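3,4-dihydroxybenzoate decarboxylase (Enterobacter cloacae, PDB 5NY5) probably catalyses the decarboxylation of 3,4-dihydroxybenzoate to catechol, and the reverse para-carboxylation of catechols, as a UbiD-family enzyme dependent on prenylated FMN and a metal ion. Local coordinates at residues E179-L184 with P299-I304; C173-D178 with E277-N282; E268-V273 with V303-A308; G146-L151 with I169-V174. All coordinates share one frame; numbering follows the deposited sequence.

How the interactions relate
From the N terminus, interaction 4 closes first: a short loop folds strand 165-174 back on strand 148-157 as a beta hairpin. The chain then turns through 175-178 into strand 179-182, which in interaction 1 pairs with 299-304, whose nearest end is 115 residues further on. Interaction 2 opens on the end of strand 165-174, sharing C173 and V174 with interaction 4, and closes on loop 277-282, so its span crosses those of interactions 1 and 3. Interaction 3 closes the shortest of the later loops, joining strand 263-269 to strand 303-311; it shares V303 and I304 with interaction 1. Interactions 1, 3 and 4 pair strands of one antiparallel sheet, and interaction 2 ties a loop to it.

Interaction 1 (E179-L184 with P299-I304); sequences ELSMFL and PSLPVI
The F183 ring meets L301 at its edge, where CD2 of L301 lies near the ring plane; the same methyl sits 3.7 Å from CB of F183, and the two side chains cross at about a right angle. F183 is a residue of the prenylated FMN site, so this contact joins the cofactor pocket to the antiparallel sheet of the Rift-related domain. Strand 179-182 pairs there with the start of strand 303-311: L180 and I304 are a hydrogen-bonded pair, with I304 N to L180 O at 2.6 Å and L180 N to I304 O at 2.8 Å. S181 and V303 follow as a non-hydrogen-bonded pair. Beyond them M182 N reaches P302 O almost straight, at 173° about the hydrogen.

CB of S181 lies 4.0 Å from CD1 of L301, while OG of S181 bonds to NE2 of Q175. CG of L184 stands beside its own backbone N (chi1 -70°), and CD1 rests 3.7 Å from CG of P302. On the face that carries L180 and I304, the side chain of M182, a selenomethionine, touches that of H170, another cofactor-site residue, and its SE lies 3.6 Å from CD1 of I304.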
loop_
_atom_site.group_PDB
_atom_site.type_symbol
_atom_site.label_atom_id
_atom_site.label_comp_id
_atom_site.label_asym_id
_atom_site.label_seq_id
_atom_site.Cartn_x
_atom_site.Cartn_y
_atom_site.Cartn_z
ATOM N N GLU A 179 -43.431 24.254 -26.526
ATOM C CA GLU A 179 -42.693 23.020 -26.305
ATOM C C GLU A 179 -41.619 23.220 -25.246
ATOM O O GLU A 179 -40.964 24.265 -25.198
ATOM C CB GLU A 179 -42.050 22.521 -27.604
ATOM C CG GLU A 179 -43.048 22.192 -28.700
ATOM C CD GLU A 179 -42.375 21.744 -29.979
ATOM O OE1 GLU A 179 -41.140 21.554 -29.963
ATOM O OE2 GLU A 179 -43.078 21.585 -30.999
ATOM N N LEU A 180 -41.442 22.204 -24.406
ATOM C CA LEU A 180 -40.395 22.172 -23.398
ATOM C C LEU A 180 -39.686 20.828 -23.457
ATOM O O LEU A 180 -40.293 19.803 -23.779
ATOM C CB LEU A 180 -40.953 22.382 -21.987
ATOM C CG LEU A 180 -41.728 23.660 -21.677
ATOM C CD1 LEU A 180 -42.674 23.410 -20.519
ATOM C CD2 LEU A 180 -40.774 24.788 -21.341
ATOM N N SER A 181 -38.396 20.837 -23.137
ATOM C CA SER A 181 -37.619 19.613 -23.012
ATOM C C SER A 181 -37.470 19.272 -21.536
ATOM O O SER A 181 -37.096 20.130 -20.731
ATOM C CB SER A 181 -36.246 19.758 -23.668
ATOM O OG SER A 181 -35.481 20.767 -23.038
HETATM N N MSE A 182 -37.776 18.029 -21.185
HETATM C CA MSE A 182 -37.741 17.601 -19.793
HETATM C C MSE A 182 -37.104 16.226 -19.639
HETATM O O MSE A 182 -37.541 15.258 -20.256
HETATM C CB MSE A 182 -39.155 17.597 -19.208
HETATM C CG MSE A 182 -39.301 16.819 -17.909
HETATM SE SE MSE A 182 -40.967 17.218 -16.971
HETATM C CE MSE A 182 -41.254 15.486 -16.125
ATOM N N PHE A 183 -36.065 16.151 -18.811
ATOM C CA PHE A 183 -35.390 14.892 -18.543
ATOM C C PHE A 183 -36.128 14.104 -17.468
ATOM O O PHE A 183 -36.711 14.669 -16.539
ATOM C CB PHE A 183 -33.946 15.141 -18.107
ATOM C CG PHE A 183 -33.232 13.906 -17.635
ATOM C CD1 PHE A 183 -32.709 13.004 -18.542
ATOM C CD2 PHE A 183 -33.082 13.651 -16.281
ATOM C CE1 PHE A 183 -32.051 11.868 -18.110
ATOM C CE2 PHE A 183 -32.427 12.517 -15.845
ATOM C CZ PHE A 183 -31.911 11.625 -16.760
ATOM N N LEU A 184 -36.099 12.783 -17.605
ATOM C CA LEU A 184 -36.710 11.885 -16.637
ATOM C C LEU A 184 -35.703 10.812 -16.256
ATOM O O LEU A 184 -35.050 10.233 -17.129
ATOM C CB LEU A 184 -37.990 11.244 -17.192
ATOM C CG LEU A 184 -39.218 12.140 -17.395
ATOM C CD1 LEU A 184 -39.158 12.897 -18.716
ATOM C CD2 LEU A 184 -40.503 11.329 -17.294
ATOM N N PRO A 299 -28.614 14.662 -25.513
ATOM C CA PRO A 299 -28.867 14.573 -26.959
ATOM C C PRO A 299 -30.284 14.138 -27.303
ATOM O O PRO A 299 -30.807 14.514 -28.356
ATOM C CB PRO A 299 -27.840 13.534 -27.432
ATOM C CG PRO A 299 -26.855 13.401 -26.308
ATOM C CD PRO A 299 -27.634 13.660 -25.066
ATOM N N SER A 300 -30.916 13.347 -26.438
ATOM C CA SER A 300 -32.248 12.800 -26.700
ATOM C C SER A 300 -33.132 13.078 -25.489
ATOM O O SER A 300 -33.012 12.404 -24.463
ATOM C CB SER A 300 -32.176 11.306 -27.003
ATOM O OG SER A 300 -33.460 10.771 -27.277
ATOM N N LEU A 301 -34.023 14.061 -25.612
ATOM C CA LEU A 301 -34.917 14.424 -24.526
ATOM C C LEU A 301 -36.372 14.369 -24.971
ATOM O O LEU A 301 -36.703 14.832 -26.068
ATOM C CB LEU A 301 -34.607 15.831 -23.999
ATOM C CG LEU A 301 -33.518 15.901 -22.932
ATOM C CD1 LEU A 301 -33.338 17.325 -22.433
ATOM C CD2 LEU A 301 -33.857 14.964 -21.790
ATOM N N PRO A 302 -37.258 13.812 -24.148
ATOM C CA PRO A 302 -38.687 13.847 -24.477
ATOM C C PRO A 302 -39.233 15.264 -24.395
ATOM O O PRO A 302 -38.832 16.057 -23.540
ATOM C CB PRO A 302 -39.319 12.935 -23.420
ATOM C CG PRO A 302 -38.348 12.928 -22.298
ATOM C CD PRO A 302 -36.991 13.055 -22.915
ATOM N N VAL A 303 -40.160 15.574 -25.296
ATOM C CA VAL A 303 -40.707 16.918 -25.445
ATOM C C VAL A 303 -42.049 16.991 -24.732
ATOM O O VAL A 303 -42.887 16.093 -24.876
ATOM C CB VAL A 303 -40.853 17.292 -26.931
ATOM C CG1 VAL A 303 -41.681 18.555 -27.090
ATOM C CG2 VAL A 303 -39.484 17.469 -27.565
ATOM N N ILE A 304 -42.250 18.052 -23.958
ATOM C CA ILE A 304 -43.543 18.359 -23.361
ATOM C C ILE A 304 -44.226 19.405 -24.230
ATOM O O ILE A 304 -43.698 20.506 -24.423
ATOM C CB ILE A 304 -43.402 18.852 -21.914
ATOM C CG1 ILE A 304 -43.180 17.672 -20.971
ATOM C CG2 ILE A 304 -44.636 19.633 -21.495
ATOM C CD1 ILE A 304 -43.350 18.021 -19.514
#

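Interaction 2 (C173-D178 with E277-N282); sequences CVQERD and EDQHTN
Q175 and Q279 meet through their amides, whose planes stand 52° apart. NE2 of Q279 donates to OE1 of Q175 at 3.0 Å in a fairly straight bond; the acceptor lies in the Q279 amide plane, but the donor stands above the carbonyl plane of Q175. The other end of the Q175 amide is equally occupied: NE2 gives a straight bond of 3.2 Å to E277 O and also bonds to S181 OG. A bend at chi2 (-66°) turns this buried amide towards loop 277-282, and three partners fix its rotation.

The compact part of the contact is made by buried Q175, C173 and E277, where the loop docks on the end of strand 165-174. CB of C173 comes within 4.4 Å of CG of E277, whose carboxylate is held by N298 N and whose side chain also lies close to R171 of the prenylated FMN site. Q279, partly exposed, bridges from here to the outer side.

That outer side is looser. H280 is exposed and E176 partly so, and their flat groups are turned steeply against each other. OE2 of E176 lies at the edge of the imidazole, 2.9 Å from NE2 of H280, yet the 129° angle makes this a weak bond. The contact therefore relies on neutral amide bonds inside, while the carboxylate near the solvent side would probably favour a protonated H280.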
loop_
_atom_site.group_PDB
_atom_site.type_symbol
_atom_site.label_atom_id
_atom_site.label_comp_id
_atom_site.label_asym_id
_atom_site.label_seq_id
_atom_site.Cartn_x
_atom_site.Cartn_y
_atom_site.Cartn_z
ATOM N N CYS A 173 -36.320 22.888 -19.985
ATOM C CA CYS A 173 -35.722 23.910 -20.831
ATOM C C CYS A 173 -36.734 24.356 -21.878
ATOM O O CYS A 173 -37.377 23.522 -22.521
ATOM C CB CYS A 173 -34.455 23.381 -21.504
ATOM S SG CYS A 173 -33.607 24.574 -22.559
ATOM N N VAL A 174 -36.870 25.669 -22.043
ATOM C CA VAL A 174 -37.815 26.214 -23.010
ATOM C C VAL A 174 -37.252 26.026 -24.412
ATOM O O VAL A 174 -36.137 26.470 -24.713
ATOM C CB VAL A 174 -38.107 27.691 -22.721
ATOM C CG1 VAL A 174 -39.011 28.272 -23.790
ATOM C CG2 VAL A 174 -38.730 27.846 -21.346
ATOM N N GLN A 175 -38.021 25.372 -25.278
ATOM C CA GLN A 175 -37.596 25.079 -26.640
ATOM C C GLN A 175 -38.365 25.871 -27.684
ATOM O O GLN A 175 -37.759 26.503 -28.554
ATOM C CB GLN A 175 -37.739 23.577 -26.923
ATOM C CG GLN A 175 -36.971 22.685 -25.960
ATOM C CD GLN A 175 -35.466 22.840 -26.082
ATOM O OE1 GLN A 175 -34.961 23.387 -27.062
ATOM N NE2 GLN A 175 -34.742 22.354 -25.083
ATOM N N GLU A 176 -39.696 25.849 -27.623
ATOM C CA GLU A 176 -40.515 26.572 -28.587
ATOM C C GLU A 176 -41.570 27.403 -27.870
ATOM O O GLU A 176 -41.573 27.480 -26.638
ATOM C CB GLU A 176 -41.183 25.600 -29.562
ATOM C CG GLU A 176 -40.226 24.656 -30.268
ATOM C CD GLU A 176 -39.346 25.358 -31.279
ATOM O OE1 GLU A 176 -39.656 26.508 -31.653
ATOM O OE2 GLU A 176 -38.339 24.755 -31.705
ATOM N N ARG A 177 -42.469 28.029 -28.634
ATOM C CA ARG A 177 -43.575 28.758 -28.025
ATOM C C ARG A 177 -44.515 27.837 -27.261
ATOM O O ARG A 177 -45.220 28.299 -26.358
ATOM C CB ARG A 177 -44.360 29.523 -29.092
ATOM C CG ARG A 177 -44.707 28.693 -30.315
ATOM C CD ARG A 177 -45.984 29.175 -30.985
ATOM N NE ARG A 177 -47.175 28.602 -30.363
ATOM C CZ ARG A 177 -48.397 28.676 -30.880
ATOM N NH1 ARG A 177 -49.422 28.122 -30.247
ATOM N NH2 ARG A 177 -48.593 29.299 -32.032
ATOM N N ASP A 178 -44.542 26.545 -27.599
ATOM C CA ASP A 178 -45.435 25.616 -26.921
ATOM C C ASP A 178 -44.761 24.286 -26.608
ATOM O O ASP A 178 -45.455 23.278 -26.434
ATOM C CB ASP A 178 -46.694 25.373 -27.759
ATOM C CG ASP A 178 -46.381 24.842 -29.144
ATOM O OD1 ASP A 178 -45.202 24.882 -29.550
ATOM O OD2 ASP A 178 -47.320 24.394 -29.833
ATOM N N GLU A 277 -30.983 19.105 -26.024
ATOM C CA GLU A 277 -31.283 20.194 -25.099
ATOM C C GLU A 277 -30.860 21.546 -25.660
ATOM O O GLU A 277 -31.600 22.531 -25.544
ATOM C CB GLU A 277 -30.601 19.922 -23.759
ATOM C CG GLU A 277 -31.359 20.423 -22.545
ATOM C CD GLU A 277 -30.922 19.729 -21.271
ATOM O OE1 GLU A 277 -30.026 18.864 -21.346
ATOM O OE2 GLU A 277 -31.475 20.042 -20.197
ATOM N N ASP A 278 -29.684 21.614 -26.282
ATOM C CA ASP A 278 -29.122 22.869 -26.766
ATOM C C ASP A 278 -29.385 23.092 -28.252
ATOM O O ASP A 278 -28.542 23.671 -28.947
ATOM C CB ASP A 278 -27.622 22.913 -26.484
ATOM C CG ASP A 278 -26.861 21.828 -27.220
ATOM O OD1 ASP A 278 -27.459 20.773 -27.518
ATOM O OD2 ASP A 278 -25.663 22.033 -27.507
ATOM N N GLN A 279 -30.545 22.659 -28.751
ATOM C CA GLN A 279 -30.800 22.737 -30.187
ATOM C C GLN A 279 -30.791 24.175 -30.695
ATOM O O GLN A 279 -30.372 24.427 -31.830
ATOM C CB GLN A 279 -32.129 22.065 -30.525
ATOM C CG GLN A 279 -33.336 22.684 -29.846
ATOM C CD GLN A 279 -34.634 22.318 -30.531
ATOM O OE1 GLN A 279 -34.636 21.812 -31.651
ATOM N NE2 GLN A 279 -35.751 22.566 -29.857
ATOM N N HIS A 280 -31.236 25.127 -29.877
ATOM C CA HIS A 280 -31.307 26.519 -30.299
ATOM C C HIS A 280 -30.081 27.332 -29.907
ATOM O O HIS A 280 -29.909 28.445 -30.415
ATOM C CB HIS A 280 -32.560 27.188 -29.721
ATOM C CG HIS A 280 -33.845 26.609 -30.230
ATOM N ND1 HIS A 280 -34.294 26.809 -31.518
ATOM C CD2 HIS A 280 -34.781 25.845 -29.621
ATOM C CE1 HIS A 280 -35.448 26.188 -31.680
ATOM N NE2 HIS A 280 -35.766 25.595 -30.545
ATOM N N THR A 281 -29.226 26.812 -29.028
ATOM C CA THR A 281 -28.055 27.546 -28.570
ATOM C C THR A 281 -26.734 26.917 -28.979
ATOM O O THR A 281 -25.768 27.647 -29.205
ATOM C CB THR A 281 -28.079 27.686 -27.044
ATOM O OG1 THR A 281 -28.241 26.394 -26.449
ATOM C CG2 THR A 281 -29.226 28.586 -26.614
ATOM N N ASN A 282 -26.670 25.587 -29.068
ATOM C CA ASN A 282 -25.470 24.866 -29.500
ATOM C C ASN A 282 -24.267 25.166 -28.612
ATOM O O ASN A 282 -23.123 25.148 -29.072
ATOM C CB ASN A 282 -25.136 25.166 -30.964
ATOM C CG ASN A 282 -26.227 24.718 -31.914
ATOM O OD1 ASN A 282 -26.949 23.760 -31.641
ATOM N ND2 ASN A 282 -26.352 25.410 -33.039
#

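Interaction 3 (E268-V273 with V303-A308); sequences ELLPGV and VIKVKA
E268 and K305 form an antiparallel hydrogen-bonded pair, with K305 N to E268 O at 2.8 Å and E268 N to K305 O at 3.0 Å; L269 and I304 follow as a non-hydrogen-bonded pair, their CA atoms 4.6 Å apart. A third backbone bond joins L270 N to V303 O at 3.1 Å. Together they join strand 263-269 to strand 303-311 within the antiparallel sheet of the Rift-related domain. Just beyond the pair, K307 and A308 both face E266, a classic beta bulge.

On the buried face, CD2 of L269 packs against CG1 of I304 at 3.6 Å, and this pair extends onto V206 of strand 204-210. On the other face, CD1 and CD2 of L270 both abut CB of K305 from the same side, and CD1 of L270 also lies near CD of K305. Farther along, CG1 of V273 meets CB of V303 at 3.9 Å, the side chains crossing at about a right angle.

K305 bends at chi2 (87°), which carries its amine away from strand 263-269 to a salt bridge with E179 on the neighbouring strand. Between E268 and K307 the charges are opposite but apart, E268 OE2 to K307 NZ 4.7 Å. Any attraction there is probably long-range, so backbone bonds and aliphatic carbons hold this strand pair, while the K305 salt bridge to E179 links it to strand 179-182.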
loop_
_atom_site.group_PDB
_atom_site.type_symbol
_atom_site.label_atom_id
_atom_site.label_comp_id
_atom_site.label_asym_id
_atom_site.label_seq_id
_atom_site.Cartn_x
_atom_site.Cartn_y
_atom_site.Cartn_z
ATOM N N GLU A 268 -48.295 17.567 -22.310
ATOM C CA GLU A 268 -48.232 16.140 -22.577
ATOM C C GLU A 268 -46.860 15.786 -23.130
ATOM O O GLU A 268 -46.246 16.569 -23.860
ATOM C CB GLU A 268 -49.320 15.704 -23.568
ATOM C CG GLU A 268 -50.733 15.831 -23.033
ATOM C CD GLU A 268 -51.781 15.632 -24.107
ATOM O OE1 GLU A 268 -52.984 15.741 -23.792
ATOM O OE2 GLU A 268 -51.401 15.370 -25.268
ATOM N N LEU A 269 -46.385 14.598 -22.769
ATOM C CA LEU A 269 -45.132 14.072 -23.299
ATOM C C LEU A 269 -45.416 13.394 -24.634
ATOM O O LEU A 269 -46.076 12.350 -24.680
ATOM C CB LEU A 269 -44.499 13.106 -22.303
ATOM C CG LEU A 269 -43.871 13.748 -21.065
ATOM C CD1 LEU A 269 -43.939 12.811 -19.873
ATOM C CD2 LEU A 269 -42.430 14.136 -21.348
ATOM N N LEU A 270 -44.923 13.981 -25.716
ATOM C CA LEU A 270 -45.243 13.488 -27.050
ATOM C C LEU A 270 -44.428 12.238 -27.362
ATOM O O LEU A 270 -43.201 12.255 -27.221
ATOM C CB LEU A 270 -44.976 14.561 -28.095
ATOM C CG LEU A 270 -45.637 15.916 -27.851
ATOM C CD1 LEU A 270 -45.367 16.853 -29.014
ATOM C CD2 LEU A 270 -47.129 15.746 -27.625
ATOM N N PRO A 271 -45.064 11.150 -27.789
ATOM C CA PRO A 271 -44.319 9.917 -28.058
ATOM C C PRO A 271 -43.513 10.010 -29.342
ATOM O O PRO A 271 -43.875 10.716 -30.286
ATOM C CB PRO A 271 -45.418 8.853 -28.177
ATOM C CG PRO A 271 -46.673 9.507 -27.682
ATOM C CD PRO A 271 -46.513 10.962 -27.949
ATOM N N GLY A 272 -42.404 9.277 -29.366
ATOM C CA GLY A 272 -41.591 9.175 -30.560
ATOM C C GLY A 272 -40.668 10.351 -30.798
ATOM O O GLY A 272 -39.534 10.169 -31.251
ATOM N N VAL A 273 -41.132 11.561 -30.502
ATOM C CA VAL A 273 -40.345 12.755 -30.775
ATOM C C VAL A 273 -39.243 12.886 -29.733
ATOM O O VAL A 273 -39.435 12.571 -28.551
ATOM C CB VAL A 273 -41.243 14.005 -30.813
ATOM C CG1 VAL A 273 -41.741 14.360 -29.423
ATOM C CG2 VAL A 273 -40.501 15.181 -31.436
ATOM N N VAL A 303 -40.160 15.574 -25.296
ATOM C CA VAL A 303 -40.707 16.918 -25.445
ATOM C C VAL A 303 -42.049 16.991 -24.732
ATOM O O VAL A 303 -42.887 16.093 -24.876
ATOM C CB VAL A 303 -40.853 17.292 -26.931
ATOM C CG1 VAL A 303 -41.681 18.555 -27.090
ATOM C CG2 VAL A 303 -39.484 17.469 -27.565
ATOM N N ILE A 304 -42.250 18.052 -23.958
ATOM C CA ILE A 304 -43.543 18.359 -23.361
ATOM C C ILE A 304 -44.226 19.405 -24.230
ATOM O O ILE A 304 -43.698 20.506 -24.423
ATOM C CB ILE A 304 -43.402 18.852 -21.914
ATOM C CG1 ILE A 304 -43.180 17.672 -20.971
ATOM C CG2 ILE A 304 -44.636 19.633 -21.495
ATOM C CD1 ILE A 304 -43.350 18.021 -19.514
ATOM N N LYS A 305 -45.392 19.055 -24.767
ATOM C CA LYS A 305 -46.215 19.974 -25.544
ATOM C C LYS A 305 -47.257 20.564 -24.603
ATOM O O LYS A 305 -48.170 19.860 -24.163
ATOM C CB LYS A 305 -46.875 19.255 -26.717
ATOM C CG LYS A 305 -47.523 20.166 -27.743
ATOM C CD LYS A 305 -46.527 20.608 -28.799
ATOM C CE LYS A 305 -47.234 21.212 -30.000
ATOM N NZ LYS A 305 -46.286 21.592 -31.083
ATOM N N VAL A 306 -47.115 21.851 -24.284
ATOM C CA VAL A 306 -48.016 22.475 -23.326
ATOM C C VAL A 306 -49.375 22.699 -23.970
ATOM O O VAL A 306 -49.477 23.118 -25.131
ATOM C CB VAL A 306 -47.417 23.791 -22.799
ATOM C CG1 VAL A 306 -47.061 24.713 -23.943
ATOM C CG2 VAL A 306 -48.386 24.477 -21.847
ATOM N N LYS A 307 -50.434 22.389 -23.224
ATOM C CA LYS A 307 -51.796 22.659 -23.660
ATOM C C LYS A 307 -52.384 23.901 -23.014
ATOM O O LYS A 307 -53.165 24.610 -23.655
ATOM C CB LYS A 307 -52.698 21.459 -23.357
ATOM C CG LYS A 307 -52.285 20.186 -24.072
ATOM C CD LYS A 307 -52.237 20.401 -25.574
ATOM C CE LYS A 307 -51.764 19.153 -26.297
ATOM N NZ LYS A 307 -51.673 19.367 -27.766
ATOM N N ALA A 308 -52.022 24.184 -21.767
ATOM C CA ALA A 308 -52.506 25.370 -21.083
ATOM C C ALA A 308 -51.505 25.777 -20.015
ATOM O O ALA A 308 -50.851 24.930 -19.402
ATOM C CB ALA A 308 -53.883 25.137 -20.454
#

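Interaction 4 (G146-L151 with I169-V174); sequences GPFFCL and IHRLCV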
loop_
_atom_site.group_PDB
_atom_site.type_symbol
_atom_site.label_atom_id
_atom_site.label_comp_id
_atom_site.label_asym_id
_atom_site.label_seq_id
_atom_site.Cartn_x
_atom_site.Cartn_y
_atom_site.Cartn_z
ATOM N N GLY A 146 -30.603 26.981 -22.728
ATOM C CA GLY A 146 -31.742 27.834 -22.958
ATOM C C GLY A 146 -32.377 28.207 -21.638
ATOM O O GLY A 146 -31.898 27.816 -20.569
ATOM N N PRO A 147 -33.454 28.985 -21.680
ATOM C CA PRO A 147 -34.171 29.311 -20.442
ATOM C C PRO A 147 -34.659 28.049 -19.749
ATOM O O PRO A 147 -35.093 27.094 -20.391
ATOM C CB PRO A 147 -35.333 30.191 -20.920
ATOM C CG PRO A 147 -35.397 30.004 -22.404
ATOM C CD PRO A 147 -34.012 29.683 -22.847
ATOM N N PHE A 148 -34.575 28.053 -18.421
ATOM C CA PHE A 148 -34.817 26.868 -17.613
ATOM C C PHE A 148 -35.812 27.162 -16.502
ATOM O O PHE A 148 -35.760 28.223 -15.874
ATOM C CB PHE A 148 -33.514 26.350 -16.982
ATOM C CG PHE A 148 -32.883 25.204 -17.719
ATOM C CD1 PHE A 148 -33.341 23.912 -17.535
ATOM C CD2 PHE A 148 -31.814 25.415 -18.573
ATOM C CE1 PHE A 148 -32.759 22.854 -18.204
ATOM C CE2 PHE A 148 -31.225 24.362 -19.245
ATOM C CZ PHE A 148 -31.699 23.079 -19.061
ATOM N N PHE A 149 -36.717 26.216 -16.269
ATOM C CA PHE A 149 -37.452 26.114 -15.015
ATOM C C PHE A 149 -36.803 25.006 -14.200
ATOM O O PHE A 149 -36.627 23.891 -14.700
ATOM C CB PHE A 149 -38.932 25.800 -15.246
ATOM C CG PHE A 149 -39.650 26.810 -16.094
ATOM C CD1 PHE A 149 -40.072 28.012 -15.554
ATOM C CD2 PHE A 149 -39.924 26.547 -17.424
ATOM C CE1 PHE A 149 -40.737 28.938 -16.331
ATOM C CE2 PHE A 149 -40.588 27.470 -18.205
ATOM C CZ PHE A 149 -40.997 28.666 -17.658
ATOM N N CYS A 150 -36.438 25.308 -12.956
ATOM C CA CYS A 150 -35.652 24.379 -12.161
ATOM C C CYS A 150 -36.394 23.789 -10.972
ATOM O O CYS A 150 -35.858 22.886 -10.321
ATOM C CB CYS A 150 -34.372 25.064 -11.665
ATOM S SG CYS A 150 -33.287 25.609 -12.995
ATOM N N LEU A 151 -37.597 24.260 -10.670
ATOM C CA LEU A 151 -38.369 23.761 -9.537
ATOM C C LEU A 151 -39.789 23.423 -9.972
ATOM O O LEU A 151 -40.777 23.857 -9.377
ATOM C CB LEU A 151 -38.362 24.771 -8.392
ATOM C CG LEU A 151 -37.003 24.970 -7.718
ATOM C CD1 LEU A 151 -37.066 26.070 -6.672
ATOM C CD2 LEU A 151 -36.528 23.665 -7.099
ATOM N N ILE A 169 -39.675 16.215 -8.846
ATOM C CA ILE A 169 -39.115 17.517 -9.194
ATOM C C ILE A 169 -38.204 17.342 -10.400
ATOM O O ILE A 169 -37.292 16.506 -10.383
ATOM C CB ILE A 169 -38.351 18.139 -8.013
ATOM C CG1 ILE A 169 -39.282 18.315 -6.813
ATOM C CG2 ILE A 169 -37.744 19.474 -8.417
ATOM C CD1 ILE A 169 -38.668 19.089 -5.666
ATOM N N HIS A 170 -38.450 18.130 -11.442
ATOM C CA HIS A 170 -37.676 18.083 -12.672
ATOM C C HIS A 170 -37.263 19.493 -13.060
ATOM O O HIS A 170 -37.748 20.484 -12.507
ATOM C CB HIS A 170 -38.476 17.448 -13.818
ATOM C CG HIS A 170 -39.065 16.114 -13.485
ATOM N ND1 HIS A 170 -38.625 14.942 -14.061
ATOM C CD2 HIS A 170 -40.064 15.766 -12.641
ATOM C CE1 HIS A 170 -39.326 13.930 -13.583
ATOM N NE2 HIS A 170 -40.207 14.403 -12.720
ATOM N N ARG A 171 -36.356 19.576 -14.027
ATOM C CA ARG A 171 -35.994 20.835 -14.659
ATOM C C ARG A 171 -36.391 20.776 -16.127
ATOM O O ARG A 171 -36.295 19.721 -16.761
ATOM C CB ARG A 171 -34.498 21.135 -14.517
ATOM C CG ARG A 171 -33.583 20.180 -15.259
ATOM C CD ARG A 171 -32.125 20.513 -14.995
ATOM N NE ARG A 171 -31.220 19.641 -15.736
ATOM C CZ ARG A 171 -29.904 19.608 -15.557
ATOM N NH1 ARG A 171 -29.338 20.397 -14.656
ATOM N NH2 ARG A 171 -29.157 18.783 -16.275
ATOM N N LEU A 172 -36.850 21.905 -16.657
ATOM C CA LEU A 172 -37.379 21.969 -18.013
ATOM C C LEU A 172 -36.751 23.137 -18.753
ATOM O O LEU A 172 -36.668 24.245 -18.215
ATOM C CB LEU A 172 -38.905 22.110 -18.007
ATOM C CG LEU A 172 -39.702 20.933 -17.440
ATOM C CD1 LEU A 172 -39.877 21.046 -15.932
ATOM C CD2 LEU A 172 -41.046 20.819 -18.135
ATOM N N CYS A 173 -36.320 22.888 -19.985
ATOM C CA CYS A 173 -35.722 23.910 -20.831
ATOM C C CYS A 173 -36.734 24.356 -21.878
ATOM O O CYS A 173 -37.377 23.522 -22.521
ATOM C CB CYS A 173 -34.455 23.381 -21.504
ATOM S SG CYS A 173 -33.607 24.574 -22.559
ATOM N N VAL A 174 -36.870 25.669 -22.043
ATOM C CA VAL A 174 -37.815 26.214 -23.010
ATOM C C VAL A 174 -37.252 26.026 -24.412
ATOM O O VAL A 174 -36.137 26.470 -24.713
ATOM C CB VAL A 174 -38.107 27.691 -22.721
ATOM C CG1 VAL A 174 -39.011 28.272 -23.790
ATOM C CG2 VAL A 174 -38.730 27.846 -21.346
#
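F148 lays one ring face over C173, whose CB stands 3.7 Å above the ring plane, offset toward the rim. From CB outward, the F148 side chain first passes L172 O with its CB and CG; CD1 comes closest to that oxygen, at 3.4 Å. CE1 lies beside CB of C173 and also approaches CG and CD of R171. At the far end CZ rests 3.7 Å from CB of C173, and CE2 sits near both CB and SG. The CB contact is a CH-pi interaction, 3.9 Å to the ring centroid and 19° off the normal. SG of C173, anti to the backbone N (chi1 -179°), adds a sulfur-aromatic contact over the same face and points on to CA of G146.

F148 and C173 form a non-hydrogen-bonded pair, and F149 with L172 a hydrogen-bonded one, joined in both directions by N to O bonds of 2.8 Å. V174 N closes onto P147 O. On the face of F149 and L172, CE2 of F149 touches CG2 of V174 at 3.7 Å; the side chains of P147 and V174 cross at about a right angle, with CG of P147 3.6 Å from CB of V174.

The side chain of R171 is extended from CG to NE, which takes its guanidinium beyond F148 to a salt bridge with E289. H170 is gripped by two bonds, ND1 to F183 O and NE2 to T168 OG1. The axes of strands 148-151 and 169-174 point 169° apart, as in an antiparallel beta hairpin, and the second strand supplies I169, H170 and R171 to the prenylated FMN site of this UbiD-family fold.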